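Pectinesterase (Sitophilus oryzae, PDB 4PMH) hydrolyses the methyl esters of pectin, releasing methanol and polygalacturonate, and probably serves the weevil in digesting plant cell walls. Local coordinates at residues Y215-I221 against I235-F241; V269-T275 against I314-D320. All blocks are in the same frame, centred on the assembly; numbering follows the deposited sequence.

Interaction 1: Y215-I221 against I235-F241; sequences YYTNTYI and IFESCTF
Tyr216 and Phe236 lie side by side as an offset stack, ring centres 4.5 Å apart, planes at 22°. Phe236 CE1 sits over one face of the Tyr216 ring toward its rim, while Ile235 O lies at that ring's edge. Phe241 CE2 lies 4.0 Å above a face of the Phe236 ring, near the rim. The other flat pair is nearly coplanar: the Tyr215 ring and the Glu237 carboxylate differ by 10°, and Glu237 CB lies in the ring plane at its edge. Tyr215 OH points at Glu237 OE1, but the modelled 2.3 Å is doubtfully short. With CG anti to the backbone N (chi1 -158°), Tyr215 leans across to the next strand, and its CE1 meets Ile235 CG2 at 3.6 Å. Ile221 CD1 touches Phe241 CE2 at 3.6 Å and Phe236 CE1 at 3.8 Å. Backbone hydrogen bonds join the parallel strands before and after a matching corner at Asn218 and Ser238, both in left-handed conformation; equivalent positions of successive coils lie in register, the arrangement of this family's right-handed parallel beta-helix. Leu195 of strand 194-196 and Leu202 of strand 202-204 pack on Tyr216 and Ile221 inside, whereas helix 23-27 lies against Tyr215 and Ile235 on the outer face.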
ATOM      1  N   TYR A 215      -8.005   1.787   5.250  1.00 14.14           N
ATOM      2  CA  TYR A 215      -8.999   2.435   4.426  1.00 15.32           C
ATOM      3  C   TYR A 215      -8.374   3.668   3.801  1.00 14.74           C
ATOM      4  O   TYR A 215      -8.051   4.649   4.510  1.00 14.75           O
ATOM      5  CB  TYR A 215     -10.197   2.858   5.270  1.00 17.36           C
ATOM      6  CG  TYR A 215     -11.501   3.060   4.518  1.00 20.27           C
ATOM      7  CD1 TYR A 215     -11.543   3.358   3.168  1.00 21.93           C
ATOM      8  CD2 TYR A 215     -12.708   2.968   5.192  1.00 24.05           C
ATOM      9  CE1 TYR A 215     -12.750   3.531   2.499  1.00 22.65           C
ATOM     10  CE2 TYR A 215     -13.915   3.153   4.535  1.00 27.06           C
ATOM     11  CZ  TYR A 215     -13.919   3.438   3.180  1.00 25.69           C
ATOM     12  OH  TYR A 215     -15.120   3.619   2.518  1.00 29.43           O
ATOM     13  N   TYR A 216      -8.216   3.592   2.490  1.00 13.62           N
ATOM     14  CA  TYR A 216      -7.688   4.652   1.651  1.00 13.27           C
ATOM     15  C   TYR A 216      -8.826   5.356   0.926  1.00 13.08           C
ATOM     16  O   TYR A 216      -9.566   4.739   0.216  1.00 12.58           O
ATOM     17  CB  TYR A 216      -6.751   4.057   0.608  1.00 13.35           C
ATOM     18  CG  TYR A 216      -5.539   3.424   1.220  1.00 13.95           C
ATOM     19  CD1 TYR A 216      -5.607   2.175   1.846  1.00 14.48           C
ATOM     20  CD2 TYR A 216      -4.322   4.086   1.205  1.00 14.42           C
ATOM     21  CE1 TYR A 216      -4.474   1.607   2.436  1.00 15.09           C
ATOM     22  CE2 TYR A 216      -3.205   3.537   1.778  1.00 14.82           C
ATOM     23  CZ  TYR A 216      -3.282   2.303   2.398  1.00 15.09           C
ATOM     24  OH  TYR A 216      -2.142   1.796   2.962  1.00 16.51           O
ATOM     25  N   THR A 217      -8.934   6.662   1.105  1.00 13.64           N
ATOM     26  CA  THR A 217      -9.932   7.472   0.431  1.00 14.07           C
ATOM     27  C   THR A 217      -9.266   8.664  -0.217  1.00 14.16           C
ATOM     28  O   THR A 217      -8.352   9.256   0.361  1.00 13.63           O
ATOM     29  CB  THR A 217     -10.997   7.987   1.421  1.00 14.41           C
ATOM     30  OG1 THR A 217     -10.358   8.453   2.609  1.00 15.17           O
ATOM     31  CG2 THR A 217     -11.940   6.880   1.786  1.00 14.72           C
ATOM     32  N   ASN A 218      -9.723   9.002  -1.423  1.00 14.07           N
ATOM     33  CA  ASN A 218      -9.268  10.176  -2.136  1.00 14.86           C
ATOM     34  C   ASN A 218      -7.762  10.290  -2.207  1.00 13.63           C
ATOM     35  O   ASN A 218      -7.216  11.339  -2.021  1.00 13.19           O
ATOM     36  CB  ASN A 218      -9.890  11.422  -1.522  1.00 17.12           C
ATOM     37  CG  ASN A 218     -11.401  11.346  -1.496  1.00 20.30           C
ATOM     38  OD1 ASN A 218     -11.990  10.616  -0.699  1.00 24.42           O
ATOM     39  ND2 ASN A 218     -12.035  12.063  -2.395  1.00 23.91           N
ATOM     40  N   THR A 219      -7.110   9.185  -2.524  1.00 13.29           N
ATOM     41  CA  THR A 219      -5.675   9.096  -2.438  1.00 13.29           C
ATOM     42  C   THR A 219      -5.074   8.658  -3.785  1.00 13.72           C
ATOM     43  O   THR A 219      -5.640   7.814  -4.512  1.00 14.38           O
ATOM     44  CB  THR A 219      -5.306   8.180  -1.250  1.00 13.02           C
ATOM     45  OG1 THR A 219      -5.592   8.881  -0.029  1.00 12.52           O
ATOM     46  CG2 THR A 219      -3.826   7.763  -1.266  1.00 12.83           C
ATOM     47  N   TYR A 220      -3.930   9.272  -4.091  1.00 13.37           N
ATOM     48  CA  TYR A 220      -3.181   9.105  -5.325  1.00 13.54           C
ATOM     49  C   TYR A 220      -1.926   8.268  -5.039  1.00 13.11           C
ATOM     50  O   TYR A 220      -1.125   8.604  -4.157  1.00 12.90           O
ATOM     51  CB  TYR A 220      -2.749  10.486  -5.869  1.00 14.03           C
ATOM     52  CG  TYR A 220      -1.849  10.420  -7.087  1.00 14.54           C
ATOM     53  CD1 TYR A 220      -2.387  10.297  -8.374  1.00 15.13           C
ATOM     54  CD2 TYR A 220      -0.457  10.458  -6.960  1.00 14.82           C
ATOM     55  CE1 TYR A 220      -1.567  10.240  -9.491  1.00 14.85           C
ATOM     56  CE2 TYR A 220       0.373  10.387  -8.081  1.00 15.00           C
ATOM     57  CZ  TYR A 220      -0.182  10.281  -9.337  1.00 14.40           C
ATOM     58  OH  TYR A 220       0.631  10.186 -10.443  1.00 14.17           O
ATOM     59  N   ILE A 221      -1.751   7.197  -5.799  1.00 12.67           N
ATOM     60  CA  ILE A 221      -0.688   6.261  -5.570  1.00 13.05           C
ATOM     61  C   ILE A 221      -0.006   5.946  -6.904  1.00 13.43           C
ATOM     62  O   ILE A 221      -0.680   5.537  -7.859  1.00 13.04           O
ATOM     63  CB  ILE A 221      -1.224   4.937  -4.941  1.00 12.68           C
ATOM     64  CG1 ILE A 221      -2.093   5.225  -3.716  1.00 12.67           C
ATOM     65  CG2 ILE A 221      -0.074   4.001  -4.582  1.00 12.84           C
ATOM     66  CD1 ILE A 221      -2.903   4.048  -3.248  1.00 13.07           C
ATOM     67  N   ILE A 235      -8.971  -1.325   1.777  1.00 13.68           N
ATOM     68  CA  ILE A 235     -10.017  -0.764   0.938  1.00 13.76           C
ATOM     69  C   ILE A 235      -9.507   0.532   0.321  1.00 13.55           C
ATOM     70  O   ILE A 235      -8.958   1.387   1.028  1.00 13.42           O
ATOM     71  CB  ILE A 235     -11.270  -0.465   1.780  1.00 14.65           C
ATOM     72  CG1 ILE A 235     -11.829  -1.774   2.328  1.00 15.81           C
ATOM     73  CG2 ILE A 235     -12.306   0.310   0.986  1.00 14.42           C
ATOM     74  CD1 ILE A 235     -12.724  -1.593   3.537  1.00 16.64           C
ATOM     75  N   PHE A 236      -9.678   0.671  -0.990  1.00 12.81           N
ATOM     76  CA  PHE A 236      -9.264   1.863  -1.723  1.00 13.04           C
ATOM     77  C   PHE A 236     -10.497   2.409  -2.405  1.00 13.21           C
ATOM     78  O   PHE A 236     -10.967   1.822  -3.375  1.00 13.80           O
ATOM     79  CB  PHE A 236      -8.228   1.511  -2.782  1.00 13.12           C
ATOM     80  CG  PHE A 236      -6.959   0.962  -2.224  1.00 13.83           C
ATOM     81  CD1 PHE A 236      -5.899   1.809  -1.897  1.00 14.09           C
ATOM     82  CD2 PHE A 236      -6.810  -0.404  -2.016  1.00 14.09           C
ATOM     83  CE1 PHE A 236      -4.723   1.296  -1.384  1.00 14.64           C
ATOM     84  CE2 PHE A 236      -5.630  -0.916  -1.494  1.00 14.12           C
ATOM     85  CZ  PHE A 236      -4.586  -0.066  -1.185  1.00 14.63           C
ATOM     86  N   GLU A 237     -11.045   3.500  -1.878  1.00 13.10           N
ATOM     87  CA  GLU A 237     -12.279   4.080  -2.417  1.00 13.98           C
ATOM     88  C   GLU A 237     -11.977   5.480  -2.955  1.00 13.65           C
ATOM     89  O   GLU A 237     -11.398   6.316  -2.234  1.00 12.89           O
ATOM     90  CB  GLU A 237     -13.380   4.126  -1.336  1.00 15.05           C
ATOM     91  CG  GLU A 237     -14.647   4.794  -1.805  1.00 17.16           C
ATOM     92  CD  GLU A 237     -15.783   4.778  -0.789  1.00 20.61           C
ATOM     93  OE1 GLU A 237     -15.569   4.442   0.396  1.00 21.85           O
ATOM     94  OE2 GLU A 237     -16.919   5.122  -1.194  1.00 25.07           O
ATOM     95  N   SER A 238     -12.364   5.727  -4.210  1.00 12.88           N
ATOM     96  CA  SER A 238     -12.122   7.012  -4.879  1.00 13.05           C
ATOM     97  C   SER A 238     -10.637   7.357  -4.915  1.00 12.24           C
ATOM     98  O   SER A 238     -10.241   8.468  -4.643  1.00 12.49           O
ATOM     99  CB  SER A 238     -12.931   8.147  -4.262  1.00 13.58           C
ATOM    100  OG  SER A 238     -14.308   7.773  -4.240  1.00 15.96           O
ATOM    101  N   CYS A 239      -9.837   6.375  -5.266  1.00 12.58           N
ATOM    102  CA  CYS A 239      -8.394   6.537  -5.315  1.00 12.50           C
ATOM    103  C   CYS A 239      -7.951   6.522  -6.760  1.00 12.86           C
ATOM    104  O   CYS A 239      -8.720   6.147  -7.631  1.00 12.61           O
ATOM    105  CB  CYS A 239      -7.715   5.403  -4.546  1.00 13.00           C
ATOM    106  SG  CYS A 239      -7.808   5.551  -2.750  1.00 12.97           S
ATOM    107  N   THR A 240      -6.717   6.965  -7.010  1.00 12.90           N
ATOM    108  CA  THR A 240      -6.134   6.908  -8.333  1.00 13.46           C
ATOM    109  C   THR A 240      -4.813   6.172  -8.244  1.00 13.26           C
ATOM    110  O   THR A 240      -3.992   6.500  -7.382  1.00 13.77           O
ATOM    111  CB  THR A 240      -5.908   8.319  -8.930  1.00 13.51           C
ATOM    112  OG1 THR A 240      -7.172   8.974  -9.108  1.00 13.86           O
ATOM    113  CG2 THR A 240      -5.221   8.251 -10.282  1.00 13.98           C
ATOM    114  N   PHE A 241      -4.624   5.195  -9.126  1.00 13.19           N
ATOM    115  CA  PHE A 241      -3.394   4.418  -9.208  1.00 13.58           C
ATOM    116  C   PHE A 241      -2.739   4.732 -10.552  1.00 14.29           C
ATOM    117  O   PHE A 241      -3.362   4.523 -11.615  1.00 14.19           O
ATOM    118  CB  PHE A 241      -3.693   2.912  -9.120  1.00 13.47           C
ATOM    119  CG  PHE A 241      -4.420   2.501  -7.867  1.00 12.97           C
ATOM    120  CD1 PHE A 241      -5.804   2.559  -7.805  1.00 13.26           C
ATOM    121  CD2 PHE A 241      -3.721   2.058  -6.747  1.00 12.77           C
ATOM    122  CE1 PHE A 241      -6.481   2.192  -6.643  1.00 13.10           C
ATOM    123  CE2 PHE A 241      -4.383   1.706  -5.584  1.00 12.99           C
ATOM    124  CZ  PHE A 241      -5.775   1.776  -5.529  1.00 12.97           C
TER

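Interaction 2: V269-T275 against I314-D320; sequences VYKSTIT and IKESTID
Ser317 and Ser272 share one torsion setting, OG anti to the carbonyl carbon (chi1 -70° and -74°), which turns each hydroxyl back over its own strand. Ser317 OG thereby bonds to Lys315 O, from above the carbonyl plane, and accepts a hydrogen bond from Ser272 N at 3.0 Å, filling a gap in the backbone pairing. Ser272 OG repeats the backward bond to Tyr270 O and accepts one from Cys239 N of the preceding coil. With an alanine at Ser317 the hydroxyl is gone, and Ser272 N is likely to be left without this acceptor and Lys315 O without this donor. Lys271 CG lies over the centre of the Tyr270 ring, 3.5 Å above its plane, and the bend at chi2 (-69°) then brings NZ to Glu316 OE1 at 3.2 Å. That salt bridge meets the carboxylate from above its plane; the same OE1 lies at the edge of the Tyr270 ring, and OE2 is held by Asn360 ND2. On the buried side Ile274 CD1 and Ile314 CD1 meet tip to tip at 3.8 Å, with Leu288 against both. Thr275 OG1 donates to the anti lone pair of Asp320 OD2 at 2.7 Å, next to the straight bond from Asp320 N to Ile274 O. Polar links thus hold the corner and the far end around an apolar isoleucine contact, and the ion pair, its lysine exposed, is likely softened by solvent.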
ATOM      1  N   VAL A 269     -10.659  -2.499  -4.388  1.00 11.78           N
ATOM      2  CA  VAL A 269     -10.541  -1.259  -5.143  1.00 11.86           C
ATOM      3  C   VAL A 269     -11.927  -0.910  -5.699  1.00 12.49           C
ATOM      4  O   VAL A 269     -12.480  -1.670  -6.506  1.00 12.61           O
ATOM      5  CB  VAL A 269      -9.525  -1.427  -6.275  1.00 11.76           C
ATOM      6  CG1 VAL A 269      -9.487  -0.182  -7.129  1.00 11.87           C
ATOM      7  CG2 VAL A 269      -8.135  -1.759  -5.720  1.00 11.66           C
ATOM      8  N   TYR A 270     -12.480   0.225  -5.258  1.00 12.53           N
ATOM      9  CA  TYR A 270     -13.874   0.604  -5.511  1.00 12.75           C
ATOM     10  C   TYR A 270     -14.009   2.089  -5.898  1.00 12.93           C
ATOM     11  O   TYR A 270     -13.448   2.952  -5.240  1.00 12.25           O
ATOM     12  CB  TYR A 270     -14.668   0.339  -4.249  1.00 13.18           C
ATOM     13  CG  TYR A 270     -16.131   0.704  -4.270  1.00 13.24           C
ATOM     14  CD1 TYR A 270     -17.004   0.099  -5.153  1.00 13.79           C
ATOM     15  CD2 TYR A 270     -16.657   1.581  -3.327  1.00 13.80           C
ATOM     16  CE1 TYR A 270     -18.355   0.398  -5.149  1.00 14.46           C
ATOM     17  CE2 TYR A 270     -18.015   1.884  -3.312  1.00 14.78           C
ATOM     18  CZ  TYR A 270     -18.855   1.291  -4.230  1.00 15.28           C
ATOM     19  OH  TYR A 270     -20.198   1.598  -4.235  1.00 17.81           O
ATOM     20  N   LYS A 271     -14.760   2.368  -6.970  1.00 12.83           N
ATOM     21  CA  LYS A 271     -14.968   3.709  -7.486  1.00 13.22           C
ATOM     22  C   LYS A 271     -13.629   4.435  -7.649  1.00 12.51           C
ATOM     23  O   LYS A 271     -13.511   5.608  -7.339  1.00 12.75           O
ATOM     24  CB  LYS A 271     -15.890   4.504  -6.570  1.00 14.40           C
ATOM     25  CG  LYS A 271     -17.233   3.857  -6.310  1.00 15.78           C
ATOM     26  CD  LYS A 271     -18.083   3.846  -7.559  1.00 18.63           C
ATOM     27  CE  LYS A 271     -19.556   3.748  -7.211  1.00 20.44           C
ATOM     28  NZ  LYS A 271     -20.354   3.317  -8.379  1.00 23.13           N
ATOM     29  N   SER A 272     -12.638   3.726  -8.153  1.00 12.27           N
ATOM     30  CA  SER A 272     -11.289   4.263  -8.305  1.00 12.30           C
ATOM     31  C   SER A 272     -10.899   4.341  -9.792  1.00 12.94           C
ATOM     32  O   SER A 272     -11.694   3.976 -10.678  1.00 12.27           O
ATOM     33  CB  SER A 272     -10.310   3.395  -7.494  1.00 12.61           C
ATOM     34  OG  SER A 272     -10.456   3.655  -6.078  1.00 12.82           O
ATOM     35  N   THR A 273      -9.698   4.860 -10.059  1.00 12.57           N
ATOM     36  CA  THR A 273      -9.182   4.983 -11.389  1.00 13.20           C
ATOM     37  C   THR A 273      -7.820   4.326 -11.448  1.00 13.26           C
ATOM     38  O   THR A 273      -6.966   4.541 -10.571  1.00 12.81           O
ATOM     39  CB  THR A 273      -9.043   6.466 -11.762  1.00 13.81           C
ATOM     40  OG1 THR A 273     -10.348   7.079 -11.763  1.00 14.08           O
ATOM     41  CG2 THR A 273      -8.399   6.643 -13.132  1.00 14.27           C
ATOM     42  N   ILE A 274      -7.626   3.508 -12.467  1.00 13.57           N
ATOM     43  CA  ILE A 274      -6.337   2.903 -12.735  1.00 14.27           C
ATOM     44  C   ILE A 274      -5.815   3.408 -14.088  1.00 14.70           C
ATOM     45  O   ILE A 274      -6.386   3.140 -15.146  1.00 14.62           O
ATOM     46  CB  ILE A 274      -6.442   1.367 -12.745  1.00 14.63           C
ATOM     47  CG1 ILE A 274      -6.916   0.869 -11.374  1.00 14.89           C
ATOM     48  CG2 ILE A 274      -5.121   0.779 -13.161  1.00 14.98           C
ATOM     49  CD1 ILE A 274      -7.149  -0.619 -11.287  1.00 15.37           C
ATOM     50  N   THR A 275      -4.702   4.122 -14.050  1.00 15.16           N
ATOM     51  CA  THR A 275      -4.228   4.823 -15.224  1.00 15.91           C
ATOM     52  C   THR A 275      -2.705   4.890 -15.204  1.00 16.43           C
ATOM     53  O   THR A 275      -2.043   4.206 -14.409  1.00 15.77           O
ATOM     54  CB  THR A 275      -4.870   6.230 -15.270  1.00 16.07           C
ATOM     55  OG1 THR A 275      -4.619   6.834 -16.537  1.00 16.66           O
ATOM     56  CG2 THR A 275      -4.344   7.121 -14.160  1.00 16.07           C
ATOM     57  N   ILE A 314     -11.389  -5.590  -8.025  1.00 11.45           N
ATOM     58  CA  ILE A 314     -11.551  -4.245  -8.583  1.00 11.63           C
ATOM     59  C   ILE A 314     -12.983  -4.123  -9.059  1.00 11.96           C
ATOM     60  O   ILE A 314     -13.394  -4.821  -9.982  1.00 11.98           O
ATOM     61  CB  ILE A 314     -10.579  -3.977  -9.723  1.00 11.78           C
ATOM     62  CG1 ILE A 314      -9.143  -4.080  -9.212  1.00 12.23           C
ATOM     63  CG2 ILE A 314     -10.818  -2.591 -10.313  1.00 11.96           C
ATOM     64  CD1 ILE A 314      -8.105  -4.202 -10.299  1.00 12.31           C
ATOM     65  N   LYS A 315     -13.744  -3.263  -8.389  1.00 12.86           N
ATOM     66  CA  LYS A 315     -15.189  -3.128  -8.605  1.00 13.27           C
ATOM     67  C   LYS A 315     -15.589  -1.692  -8.958  1.00 13.77           C
ATOM     68  O   LYS A 315     -15.160  -0.753  -8.287  1.00 12.48           O
ATOM     69  CB  LYS A 315     -15.909  -3.504  -7.314  1.00 14.42           C
ATOM     70  CG  LYS A 315     -17.422  -3.352  -7.341  1.00 14.83           C
ATOM     71  CD  LYS A 315     -18.019  -4.140  -6.186  1.00 16.32           C
ATOM     72  CE  LYS A 315     -19.536  -4.004  -6.107  1.00 16.63           C
ATOM     73  NZ  LYS A 315     -20.055  -4.730  -4.920  1.00 16.65           N
ATOM     74  N   GLU A 316     -16.427  -1.528  -9.991  1.00 13.71           N
ATOM     75  CA  GLU A 316     -16.987  -0.217 -10.354  1.00 14.97           C
ATOM     76  C   GLU A 316     -15.929   0.876 -10.435  1.00 14.10           C
ATOM     77  O   GLU A 316     -16.100   1.991  -9.966  1.00 13.97           O
ATOM     78  CB  GLU A 316     -18.175   0.106  -9.432  1.00 16.52           C
ATOM     79  CG  GLU A 316     -19.245  -0.953  -9.655  1.00 18.52           C
ATOM     80  CD  GLU A 316     -20.486  -0.817  -8.819  1.00 20.15           C
ATOM     81  OE1 GLU A 316     -20.564   0.140  -8.041  1.00 22.94           O
ATOM     82  OE2 GLU A 316     -21.389  -1.674  -8.971  1.00 22.58           O
ATOM     83  N   SER A 317     -14.813   0.511 -11.052  1.00 13.61           N
ATOM     84  CA  SER A 317     -13.702   1.406 -11.226  1.00 13.34           C
ATOM     85  C   SER A 317     -13.450   1.666 -12.718  1.00 14.36           C
ATOM     86  O   SER A 317     -13.907   0.916 -13.591  1.00 13.58           O
ATOM     87  CB  SER A 317     -12.464   0.829 -10.558  1.00 12.85           C
ATOM     88  OG  SER A 317     -12.607   0.852  -9.150  1.00 12.75           O
ATOM     89  N   THR A 318     -12.725   2.744 -12.973  1.00 14.06           N
ATOM     90  CA  THR A 318     -12.292   3.104 -14.300  1.00 16.08           C
ATOM     91  C   THR A 318     -10.897   2.525 -14.556  1.00 15.51           C
ATOM     92  O   THR A 318      -9.966   2.790 -13.809  1.00 15.07           O
ATOM     93  CB  THR A 318     -12.255   4.635 -14.433  1.00 16.86           C
ATOM     94  OG1 THR A 318     -13.592   5.160 -14.290  1.00 19.15           O
ATOM     95  CG2 THR A 318     -11.683   5.049 -15.773  1.00 17.66           C
ATOM     96  N   ILE A 319     -10.754   1.728 -15.596  1.00 15.58           N
ATOM     97  CA  ILE A 319      -9.457   1.155 -15.944  1.00 15.62           C
ATOM     98  C   ILE A 319      -9.082   1.707 -17.312  1.00 15.79           C
ATOM     99  O   ILE A 319      -9.797   1.470 -18.291  1.00 14.82           O
ATOM    100  CB  ILE A 319      -9.505  -0.374 -15.973  1.00 16.34           C
ATOM    101  CG1 ILE A 319     -10.034  -0.913 -14.627  1.00 17.57           C
ATOM    102  CG2 ILE A 319      -8.134  -0.947 -16.278  1.00 16.48           C
ATOM    103  CD1 ILE A 319     -10.129  -2.427 -14.552  1.00 17.92           C
ATOM    104  N   ASP A 320      -7.984   2.454 -17.403  1.00 14.74           N
ATOM    105  CA  ASP A 320      -7.631   3.044 -18.697  1.00 15.02           C
ATOM    106  C   ASP A 320      -6.934   2.010 -19.569  1.00 15.75           C
ATOM    107  O   ASP A 320      -6.583   0.935 -19.106  1.00 15.47           O
ATOM    108  CB  ASP A 320      -6.829   4.337 -18.544  1.00 14.92           C
ATOM    109  CG  ASP A 320      -7.678   5.497 -18.029  1.00 14.94           C
ATOM    110  OD1 ASP A 320      -8.908   5.504 -18.197  1.00 15.58           O
ATOM    111  OD2 ASP A 320      -7.145   6.421 -17.414  1.00 16.04           O
TER

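From the N terminus, the chain first closes a short loop at interaction 1, where 235-241 returns beside 215-221 after 13 residues, one coil of the beta-helix. Interaction 2 follows in series, neither nested nor crossed: 269-275 meets 314-320 only after a longer excursion of 38 residues that includes helix 278-283 and strand 286-290. The two join directly, because 235-241 and 269-275 are neighbours in both sheets; Phe241 N and Phe241 O probably bond to Thr273 O and Thr275 N. Four successive coils are therefore stitched across the same corner between the sheet holding strands 213-217 to 311-315 and the one holding strands 220-223 to 318-319.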